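Local coordinates for protein DyP (Bjerkandera adusta, PDB 3VXI) that binds heme b and, as a dye-decolorizing peroxidase, probably uses peroxide to oxidise dyes and other electron-donating substrates, at residues Asp323-Met328 and Phe367-Ile372; Phe291-Thr296 and Asn313-Leu318. All coordinates share one frame; numbering follows the deposited sequence.

Contact 1 (Asp323-Met328 and Phe367-Ile372). With HEM (protoporphyrin IX containing Fe), chain B; ASC (ascorbic acid), chain C.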
loop_
_atom_site.group_PDB
_atom_site.type_symbol
_atom_site.label_atom_id
_atom_site.label_comp_id
_atom_site.label_asym_id
_atom_site.label_seq_id
_atom_site.Cartn_x
_atom_site.Cartn_y
_atom_site.Cartn_z
ATOM N N ASP A 323 11.632 14.826 -0.308
ATOM C CA ASP A 323 10.251 14.804 0.198
ATOM C C ASP A 323 9.281 14.106 -0.741
ATOM O O ASP A 323 8.310 13.485 -0.309
ATOM C CB ASP A 323 9.706 16.223 0.340
ATOM C CG ASP A 323 10.395 17.036 1.415
ATOM O OD1 ASP A 323 11.016 16.471 2.347
ATOM O OD2 ASP A 323 10.263 18.276 1.321
ATOM N N THR A 324 9.569 14.229 -2.030
ATOM C CA THR A 324 8.562 14.187 -3.094
ATOM C C THR A 324 7.860 12.852 -3.318
ATOM O O THR A 324 6.688 12.823 -3.734
ATOM C CB THR A 324 9.219 14.629 -4.427
ATOM O OG1 THR A 324 9.986 15.819 -4.198
ATOM C CG2 THR A 324 8.175 14.924 -5.492
ATOM N N PHE A 325 8.563 11.759 -3.032
ATOM C CA PHE A 325 8.099 10.446 -3.461
ATOM C C PHE A 325 7.667 9.535 -2.337
ATOM O O PHE A 325 7.506 8.330 -2.549
ATOM C CB PHE A 325 9.150 9.782 -4.349
ATOM C CG PHE A 325 9.712 10.701 -5.384
ATOM C CD1 PHE A 325 8.924 11.118 -6.457
ATOM C CD2 PHE A 325 11.017 11.175 -5.273
ATOM C CE1 PHE A 325 9.439 11.996 -7.423
ATOM C CE2 PHE A 325 11.531 12.053 -6.230
ATOM C CZ PHE A 325 10.738 12.458 -7.302
ATOM N N HIS A 326 7.459 10.112 -1.156
ATOM C CA HIS A 326 6.963 9.338 -0.016
ATOM C C HIS A 326 5.451 9.245 -0.088
ATOM O O HIS A 326 4.788 10.133 -0.613
ATOM C CB HIS A 326 7.382 9.972 1.316
ATOM C CG HIS A 326 8.862 9.944 1.549
ATOM N ND1 HIS A 326 9.516 8.843 2.057
ATOM C CD2 HIS A 326 9.817 10.870 1.301
ATOM C CE1 HIS A 326 10.812 9.097 2.123
ATOM N NE2 HIS A 326 11.022 10.321 1.669
ATOM N N ALA A 327 4.906 8.167 0.457
ATOM C CA ALA A 327 3.463 7.965 0.470
ATOM C C ALA A 327 3.094 7.133 1.691
ATOM O O ALA A 327 3.929 6.400 2.223
ATOM C CB ALA A 327 3.018 7.273 -0.803
ATOM N N MET A 328 1.849 7.278 2.148
ATOM C CA MET A 328 1.325 6.482 3.261
ATOM C C MET A 328 0.708 5.200 2.748
ATOM O O MET A 328 0.074 5.201 1.690
ATOM C CB MET A 328 0.216 7.245 3.991
ATOM C CG MET A 328 0.643 8.513 4.701
ATOM S SD MET A 328 1.772 8.195 6.064
ATOM C CE MET A 328 0.875 7.048 7.098
ATOM N N PHE A 367 2.664 6.248 -5.376
ATOM C CA PHE A 367 2.470 4.929 -5.966
ATOM C C PHE A 367 3.051 4.785 -7.382
ATOM O O PHE A 367 3.801 3.858 -7.673
ATOM C CB PHE A 367 0.968 4.596 -5.998
ATOM C CG PHE A 367 0.628 3.439 -6.894
ATOM C CD1 PHE A 367 0.992 2.145 -6.533
ATOM C CD2 PHE A 367 -0.010 3.642 -8.125
ATOM C CE1 PHE A 367 0.712 1.071 -7.373
ATOM C CE2 PHE A 367 -0.298 2.569 -8.966
ATOM C CZ PHE A 367 0.063 1.281 -8.596
ATOM N N ARG A 368 2.690 5.701 -8.271
ATOM C CA ARG A 368 2.997 5.504 -9.679
ATOM C C ARG A 368 4.484 5.672 -9.982
ATOM O O ARG A 368 5.019 4.994 -10.867
ATOM C CB ARG A 368 2.146 6.438 -10.514
ATOM C CG ARG A 368 2.087 6.101 -11.959
ATOM C CD ARG A 368 1.080 7.031 -12.605
ATOM N NE ARG A 368 0.882 6.657 -13.998
ATOM C CZ ARG A 368 1.619 7.094 -15.014
ATOM N NH1 ARG A 368 2.632 7.938 -14.822
ATOM N NH2 ARG A 368 1.354 6.665 -16.240
ATOM N N PHE A 369 5.141 6.565 -9.247
ATOM C CA PHE A 369 6.585 6.762 -9.375
ATOM C C PHE A 369 7.341 5.552 -8.835
ATOM O O PHE A 369 8.285 5.047 -9.458
ATOM C CB PHE A 369 7.010 8.017 -8.606
ATOM C CG PHE A 369 8.229 8.686 -9.166
ATOM C CD1 PHE A 369 8.114 9.604 -10.211
ATOM C CD2 PHE A 369 9.485 8.418 -8.640
ATOM C CE1 PHE A 369 9.240 10.231 -10.738
ATOM C CE2 PHE A 369 10.615 9.053 -9.161
ATOM C CZ PHE A 369 10.491 9.952 -10.202
ATOM N N GLN A 370 6.909 5.087 -7.667
ATOM C CA GLN A 370 7.501 3.904 -7.057
ATOM C C GLN A 370 7.365 2.698 -7.985
ATOM O O GLN A 370 8.284 1.876 -8.107
ATOM C CB GLN A 370 6.830 3.626 -5.723
ATOM C CG GLN A 370 7.112 4.698 -4.675
ATOM C CD GLN A 370 6.151 4.657 -3.502
ATOM O OE1 GLN A 370 5.489 3.640 -3.247
ATOM N NE2 GLN A 370 6.069 5.767 -2.776
ATOM N N GLN A 371 6.224 2.596 -8.659
ATOM C CA GLN A 371 5.978 1.474 -9.560
ATOM C C GLN A 371 6.771 1.559 -10.861
ATOM O O GLN A 371 7.495 0.618 -11.208
ATOM C CB GLN A 371 4.480 1.339 -9.862
ATOM C CG GLN A 371 4.151 0.116 -10.717
ATOM C CD GLN A 371 4.346 -1.187 -9.972
ATOM O OE1 GLN A 371 3.763 -1.391 -8.906
ATOM N NE2 GLN A 371 5.187 -2.067 -10.511
ATOM N N ILE A 372 6.609 2.671 -11.572
ATOM C CA ILE A 372 7.138 2.794 -12.927
ATOM C C ILE A 372 8.601 3.221 -12.950
ATOM O O ILE A 372 9.437 2.515 -13.513
ATOM C CB ILE A 372 6.295 3.764 -13.772
ATOM C CG1 ILE A 372 4.861 3.256 -13.885
ATOM C CG2 ILE A 372 6.923 3.945 -15.149
ATOM C CD1 ILE A 372 3.914 4.173 -14.687
HETATM C CHA HEM B . 7.213 -1.906 2.250
HETATM C CHB HEM B . 5.056 -6.062 1.053
HETATM C CHC HEM B . 3.212 -3.950 -2.889
HETATM C CHD HEM B . 5.398 0.198 -1.735
HETATM C C1A HEM B . 6.826 -3.219 2.254
HETATM C C2A HEM B . 7.213 -4.211 3.231
HETATM C C3A HEM B . 6.592 -5.350 2.899
HETATM C C4A HEM B . 5.818 -5.116 1.702
HETATM C CMA HEM B . 6.701 -6.712 3.606
HETATM C CAA HEM B . 8.188 -4.008 4.417
HETATM C CBA HEM B . 7.520 -3.370 5.633
HETATM C CGA HEM B . 7.700 -1.870 5.667
HETATM O O1A HEM B . 8.817 -1.375 5.389
HETATM O O2A HEM B . 6.734 -1.174 5.996
HETATM C C1B HEM B . 4.363 -5.871 -0.125
HETATM C C2B HEM B . 3.544 -6.846 -0.816
HETATM C C3B HEM B . 3.029 -6.252 -1.902
HETATM C C4B HEM B . 3.500 -4.888 -1.923
HETATM C CMB HEM B . 3.331 -8.309 -0.370
HETATM C CAB HEM B . 2.087 -6.861 -2.961
HETATM C CBB HEM B . 1.279 -7.905 -2.695
HETATM C C1C HEM B . 3.710 -2.660 -2.959
HETATM C C2C HEM B . 3.502 -1.726 -4.048
HETATM C C3C HEM B . 4.124 -0.578 -3.727
HETATM C C4C HEM B . 4.706 -0.762 -2.421
HETATM C CMC HEM B . 2.689 -2.055 -5.321
HETATM C CAC HEM B . 4.221 0.740 -4.504
HETATM C CBC HEM B . 4.252 0.725 -5.846
HETATM C C1D HEM B . 6.005 0.029 -0.527
HETATM C C2D HEM B . 6.608 1.110 0.215
HETATM C C3D HEM B . 7.165 0.459 1.441
HETATM C C4D HEM B . 6.854 -0.946 1.340
HETATM C CMD HEM B . 6.682 2.606 -0.114
HETATM C CAD HEM B . 7.922 1.185 2.550
HETATM C CBD HEM B . 9.363 1.328 2.069
HETATM C CGD HEM B . 10.185 2.141 3.032
HETATM O O1D HEM B . 11.320 1.674 3.332
HETATM O O2D HEM B . 9.747 3.232 3.475
HETATM N NA HEM B . 5.977 -3.800 1.330
HETATM N NB HEM B . 4.322 -4.685 -0.828
HETATM N NC HEM B . 4.473 -2.047 -1.984
HETATM N ND HEM B . 6.136 -1.175 0.170
HETATM FE FE HEM B . 5.259 -2.949 -0.339
HETATM C C1 ASC C . 13.986 8.194 3.995
HETATM C C2 ASC C . 14.601 8.810 2.900
HETATM C C3 ASC C . 15.798 9.322 3.354
HETATM C C4 ASC C . 15.921 9.042 4.837
HETATM C C5 ASC C . 15.807 10.365 5.613
HETATM C C6 ASC C . 15.669 10.083 7.115
HETATM O O1 ASC C . 12.905 7.628 4.008
HETATM O O2 ASC C . 14.122 8.916 1.615
HETATM O O3 ASC C . 16.738 9.973 2.632
HETATM O O4 ASC C . 14.734 8.284 5.144
HETATM O O5 ASC C . 14.670 11.126 5.149
HETATM O O6 ASC C . 15.697 11.295 7.884
HETATM O O HOH W 1 3.557 -2.378 0.740
#
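F325 and F369 meet because their first torsions bring the two rings face to face between the loop and the start of helix 367-375. In F325 the ring stands beside the backbone N, opposite the carbonyl carbon (chi1 -45°), whereas F369 throws its ring back from its own N (chi1 -152°). The result is an offset stack, with centroids 4.1 Å apart and planes inclined by 14°. The displacement is uneven: F325 CE1 sits above the middle of the F369 ring, while F369 CE2 lies nearer the rim of F325. The closest carbons are F325 CD1 and F369 CD2, at 3.5 Å. T324 CB covers the other face of F325, and W374, further along the same helix, meets F369 edge-to-face and also touches F325.

The next residue of the helix, Q370, makes the polar link. Its chain runs extended beyond CG, and NE2 donates a moderately bent hydrogen bond to F325 O (2.9 Å), F325 O lying close to the plane of the Q370 amide. A327 CB packs beside Q370 NE2 at 3.9 Å, and E358 of strand 353-360 offers that nitrogen a second, weak bond. The amide oxygen faces the cofactor: Q370 OE1 is 3.4 Å from the vinyl carbon CAC of the heme and also close to its methyl CMD. F367, on the same helix, adds CD1 at 3.6 Å from heme CBC.

The loop thus enters strand 328-334 with its aromatic residue stacked on a helix that borders the heme. Both ends of the Q370 amide have distinct surroundings, nitrogen toward backbone and carboxylate, oxygen toward heme carbon, which is consistent with an amide orientation fixed mainly by the bond to F325 O, while the helix meets the porphyrin rim mainly through van der Waals contact.

Contact 2 (Phe291-Thr296 and Asn313-Leu318). With ASC (ascorbic acid), chain C; HEM (protoporphyrin IX containing Fe), chain B.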
loop_
_atom_site.group_PDB
_atom_site.type_symbol
_atom_site.label_atom_id
_atom_site.label_comp_id
_atom_site.label_asym_id
_atom_site.label_seq_id
_atom_site.Cartn_x
_atom_site.Cartn_y
_atom_site.Cartn_z
ATOM N N PHE A 291 18.063 3.096 9.176
ATOM C CA PHE A 291 19.057 2.822 8.143
ATOM C C PHE A 291 18.732 3.678 6.927
ATOM O O PHE A 291 17.595 4.126 6.767
ATOM C CB PHE A 291 19.060 1.328 7.766
ATOM C CG PHE A 291 17.777 0.862 7.153
ATOM C CD1 PHE A 291 17.630 0.827 5.762
ATOM C CD2 PHE A 291 16.699 0.502 7.953
ATOM C CE1 PHE A 291 16.431 0.417 5.187
ATOM C CE2 PHE A 291 15.487 0.098 7.381
ATOM C CZ PHE A 291 15.362 0.049 5.988
ATOM N N ASP A 292 19.718 3.901 6.064
ATOM C CA ASP A 292 19.457 4.696 4.866
ATOM C C ASP A 292 20.197 4.222 3.628
ATOM O O ASP A 292 20.188 4.909 2.619
ATOM C CB ASP A 292 19.717 6.193 5.120
ATOM C CG ASP A 292 21.163 6.492 5.484
ATOM O OD1 ASP A 292 21.986 5.564 5.440
ATOM O OD2 ASP A 292 21.473 7.658 5.826
ATOM N N TYR A 293 20.790 3.028 3.708
ATOM C CA TYR A 293 21.639 2.465 2.631
ATOM C C TYR A 293 22.972 3.170 2.428
ATOM O O TYR A 293 23.722 2.785 1.529
ATOM C CB TYR A 293 20.899 2.325 1.280
ATOM C CG TYR A 293 19.550 1.676 1.406
ATOM C CD1 TYR A 293 19.433 0.370 1.888
ATOM C CD2 TYR A 293 18.383 2.376 1.075
ATOM C CE1 TYR A 293 18.205 -0.228 2.036
ATOM C CE2 TYR A 293 17.133 1.782 1.216
ATOM C CZ TYR A 293 17.055 0.490 1.702
ATOM O OH TYR A 293 15.839 -0.116 1.841
ATOM N N SER A 294 23.289 4.172 3.254
ATOM C CA SER A 294 24.577 4.877 3.124
ATOM C C SER A 294 25.781 3.959 3.312
ATOM O O SER A 294 26.879 4.292 2.881
ATOM C CB SER A 294 24.673 6.073 4.077
ATOM O OG SER A 294 24.619 5.678 5.430
ATOM N N ASP A 295 25.568 2.812 3.956
ATOM C CA ASP A 295 26.642 1.846 4.172
ATOM C C ASP A 295 26.772 0.825 3.034
ATOM O O ASP A 295 27.573 -0.116 3.133
ATOM C CB ASP A 295 26.453 1.142 5.519
ATOM C CG ASP A 295 25.200 0.275 5.567
ATOM O OD1 ASP A 295 24.472 0.182 4.555
ATOM O OD2 ASP A 295 24.947 -0.337 6.621
ATOM N N THR A 296 25.985 1.008 1.970
ATOM C CA THR A 296 25.896 0.022 0.884
ATOM C C THR A 296 25.457 0.650 -0.447
ATOM O O THR A 296 24.755 0.025 -1.258
ATOM C CB THR A 296 24.974 -1.171 1.298
ATOM O OG1 THR A 296 25.130 -2.268 0.386
ATOM C CG2 THR A 296 23.507 -0.766 1.389
ATOM N N ASN A 313 11.397 2.911 -1.594
ATOM C CA ASN A 313 11.944 4.048 -0.839
ATOM C C ASN A 313 13.475 3.989 -0.851
ATOM O O ASN A 313 14.098 3.345 -0.003
ATOM C CB ASN A 313 11.432 4.077 0.613
ATOM C CG ASN A 313 11.987 5.251 1.395
ATOM O OD1 ASN A 313 12.692 6.100 0.841
ATOM N ND2 ASN A 313 11.693 5.302 2.688
ATOM N N PRO A 314 14.095 4.667 -1.820
ATOM C CA PRO A 314 15.538 4.560 -2.056
ATOM C C PRO A 314 16.432 5.216 -1.011
ATOM O O PRO A 314 17.638 4.971 -1.017
ATOM C CB PRO A 314 15.715 5.224 -3.430
ATOM C CG PRO A 314 14.333 5.167 -4.052
ATOM C CD PRO A 314 13.396 5.359 -2.910
ATOM N N ARG A 315 15.854 6.029 -0.125
ATOM C CA ARG A 315 16.622 6.692 0.938
ATOM C C ARG A 315 17.902 7.317 0.366
ATOM O O ARG A 315 17.813 8.118 -0.570
ATOM C CB ARG A 315 16.871 5.740 2.124
ATOM C CG ARG A 315 15.597 5.095 2.638
ATOM C CD ARG A 315 15.815 4.226 3.880
ATOM N NE ARG A 315 14.575 3.508 4.197
ATOM C CZ ARG A 315 14.100 3.278 5.422
ATOM N NH1 ARG A 315 14.773 3.644 6.516
ATOM N NH2 ARG A 315 12.941 2.654 5.549
ATOM N N GLN A 316 19.082 6.958 0.880
ATOM C CA GLN A 316 20.310 7.626 0.446
ATOM C C GLN A 316 20.724 7.328 -0.999
ATOM O O GLN A 316 21.592 8.015 -1.527
ATOM C CB GLN A 316 21.462 7.376 1.436
ATOM C CG GLN A 316 22.681 8.303 1.278
ATOM C CD GLN A 316 22.373 9.769 1.551
ATOM O OE1 GLN A 316 21.421 10.105 2.265
ATOM N NE2 GLN A 316 23.192 10.653 0.987
ATOM N N ASP A 317 20.089 6.351 -1.652
ATOM C CA ASP A 317 20.311 6.159 -3.091
ATOM C C ASP A 317 19.960 7.415 -3.900
ATOM O O ASP A 317 20.480 7.596 -4.996
ATOM C CB ASP A 317 19.542 4.950 -3.656
ATOM C CG ASP A 317 20.121 3.609 -3.223
ATOM O OD1 ASP A 317 21.348 3.495 -2.972
ATOM O OD2 ASP A 317 19.325 2.641 -3.178
ATOM N N LEU A 318 19.096 8.273 -3.357
ATOM C CA LEU A 318 18.741 9.536 -4.025
ATOM C C LEU A 318 19.705 10.678 -3.706
ATOM O O LEU A 318 19.559 11.785 -4.243
ATOM C CB LEU A 318 17.307 9.959 -3.680
ATOM C CG LEU A 318 16.170 8.983 -4.002
ATOM C CD1 LEU A 318 14.820 9.604 -3.644
ATOM C CD2 LEU A 318 16.196 8.518 -5.462
HETATM C C1 ASC C . 13.986 8.194 3.995
HETATM C C2 ASC C . 14.601 8.810 2.900
HETATM C C3 ASC C . 15.798 9.322 3.354
HETATM C C4 ASC C . 15.921 9.042 4.837
HETATM C C5 ASC C . 15.807 10.365 5.613
HETATM C C6 ASC C . 15.669 10.083 7.115
HETATM O O1 ASC C . 12.905 7.628 4.008
HETATM O O2 ASC C . 14.122 8.916 1.615
HETATM O O3 ASC C . 16.738 9.973 2.632
HETATM O O4 ASC C . 14.734 8.284 5.144
HETATM O O5 ASC C . 14.670 11.126 5.149
HETATM O O6 ASC C . 15.697 11.295 7.884
HETATM C CHA HEM B . 7.213 -1.906 2.250
HETATM C CHB HEM B . 5.056 -6.062 1.053
HETATM C CHC HEM B . 3.212 -3.950 -2.889
HETATM C CHD HEM B . 5.398 0.198 -1.735
HETATM C C1A HEM B . 6.826 -3.219 2.254
HETATM C C2A HEM B . 7.213 -4.211 3.231
HETATM C C3A HEM B . 6.592 -5.350 2.899
HETATM C C4A HEM B . 5.818 -5.116 1.702
HETATM C CMA HEM B . 6.701 -6.712 3.606
HETATM C CAA HEM B . 8.188 -4.008 4.417
HETATM C CBA HEM B . 7.520 -3.370 5.633
HETATM C CGA HEM B . 7.700 -1.870 5.667
HETATM O O1A HEM B . 8.817 -1.375 5.389
HETATM O O2A HEM B . 6.734 -1.174 5.996
HETATM C C1B HEM B . 4.363 -5.871 -0.125
HETATM C C2B HEM B . 3.544 -6.846 -0.816
HETATM C C3B HEM B . 3.029 -6.252 -1.902
HETATM C C4B HEM B . 3.500 -4.888 -1.923
HETATM C CMB HEM B . 3.331 -8.309 -0.370
HETATM C CAB HEM B . 2.087 -6.861 -2.961
HETATM C CBB HEM B . 1.279 -7.905 -2.695
HETATM C C1C HEM B . 3.710 -2.660 -2.959
HETATM C C2C HEM B . 3.502 -1.726 -4.048
HETATM C C3C HEM B . 4.124 -0.578 -3.727
HETATM C C4C HEM B . 4.706 -0.762 -2.421
HETATM C CMC HEM B . 2.689 -2.055 -5.321
HETATM C CAC HEM B . 4.221 0.740 -4.504
HETATM C CBC HEM B . 4.252 0.725 -5.846
HETATM C C1D HEM B . 6.005 0.029 -0.527
HETATM C C2D HEM B . 6.608 1.110 0.215
HETATM C C3D HEM B . 7.165 0.459 1.441
HETATM C C4D HEM B . 6.854 -0.946 1.340
HETATM C CMD HEM B . 6.682 2.606 -0.114
HETATM C CAD HEM B . 7.922 1.185 2.550
HETATM C CBD HEM B . 9.363 1.328 2.069
HETATM C CGD HEM B . 10.185 2.141 3.032
HETATM O O1D HEM B . 11.320 1.674 3.332
HETATM O O2D HEM B . 9.747 3.232 3.475
HETATM N NA HEM B . 5.977 -3.800 1.330
HETATM N NB HEM B . 4.322 -4.685 -0.828
HETATM N NC HEM B . 4.473 -2.047 -1.984
HETATM N ND HEM B . 6.136 -1.175 0.170
HETATM FE FE HEM B . 5.259 -2.949 -0.339
HETATM O O HOH W 2 13.839 1.703 2.053
HETATM O O HOH W 1 3.557 -2.378 0.740
#
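R315 lies flat on F291 in a cation-pi stack, in the loop that follows helix 308-312 of this DyP-type heme domain; an Asx turn at D292 shapes the facing loop. The guanidinium and ring planes are only 9° apart, and R315 CZ is 3.9 Å from the ring centroid. F291 reaches the face of the arginine by placing CG between its own N and carbonyl carbon (chi1 64°). Y293 packs differently: its ring stands steeply to the guanidinium, with CD2 beside R315 CB and the backbone oxygens of N313 and P314 at its edge.

Two hydrogen bonds join the loops directly. R315 NH1 donates to F291 O (2.9 Å), somewhat tilted from the guanidinium plane, so the residue that supplies the ring also supplies an acceptor. Alongside, Q316 N donates to D292 O (2.9 Å) in the carbonyl plane. D292 OD1 accepts from S294 N, which closes the Asx turn, and also from S294 OG, through its syn lone pair.

R315 and N313 carry the contact to a heme propionate. R315 NH2 makes a nearly straight bond (172°) to propionate oxygen O1D of the heme, at 2.9 Å, and also binds N289, so stack and bonds together restrict how the guanidinium can turn. N313 spends its ND2 on two acceptors, ascorbic acid O1 (2.9 Å) and heme O2D (2.9 Å), bridging the bound ascorbic acid and the cofactor. Away from the heme, D317 forms salt bridges with R310 and K384.

Solvent completes the junction. Water 2 is within hydrogen-bonding distance of Y293 OH, N313 O, R315 NE and heme O1D; Y293 OH is 2.7 Å from its oxygen, and R315 NE donates to that same oxygen at 2.9 Å.

Overall arrangement
Contacts 1 and 2 have centres about 16 Å apart and border different parts of one heme: Q370 and F367 of contact 1 lie along vinyl and methyl groups, whereas N313 and R315 of contact 2 hold a propionate. They touch where H326 CE1 comes within 3.8 Å of N313 OD1. Bound ascorbic acid lies beside this junction, its O1 being 3.2 Å from H326 CE1. W374 also spans the two, packing on the aromatic pair of contact 1 and on P314 and L318 of contact 2. Helix 308-312, just before 313-318, carries the axial ligand H308; water 1 binds the iron too, at 2.1 Å from FE.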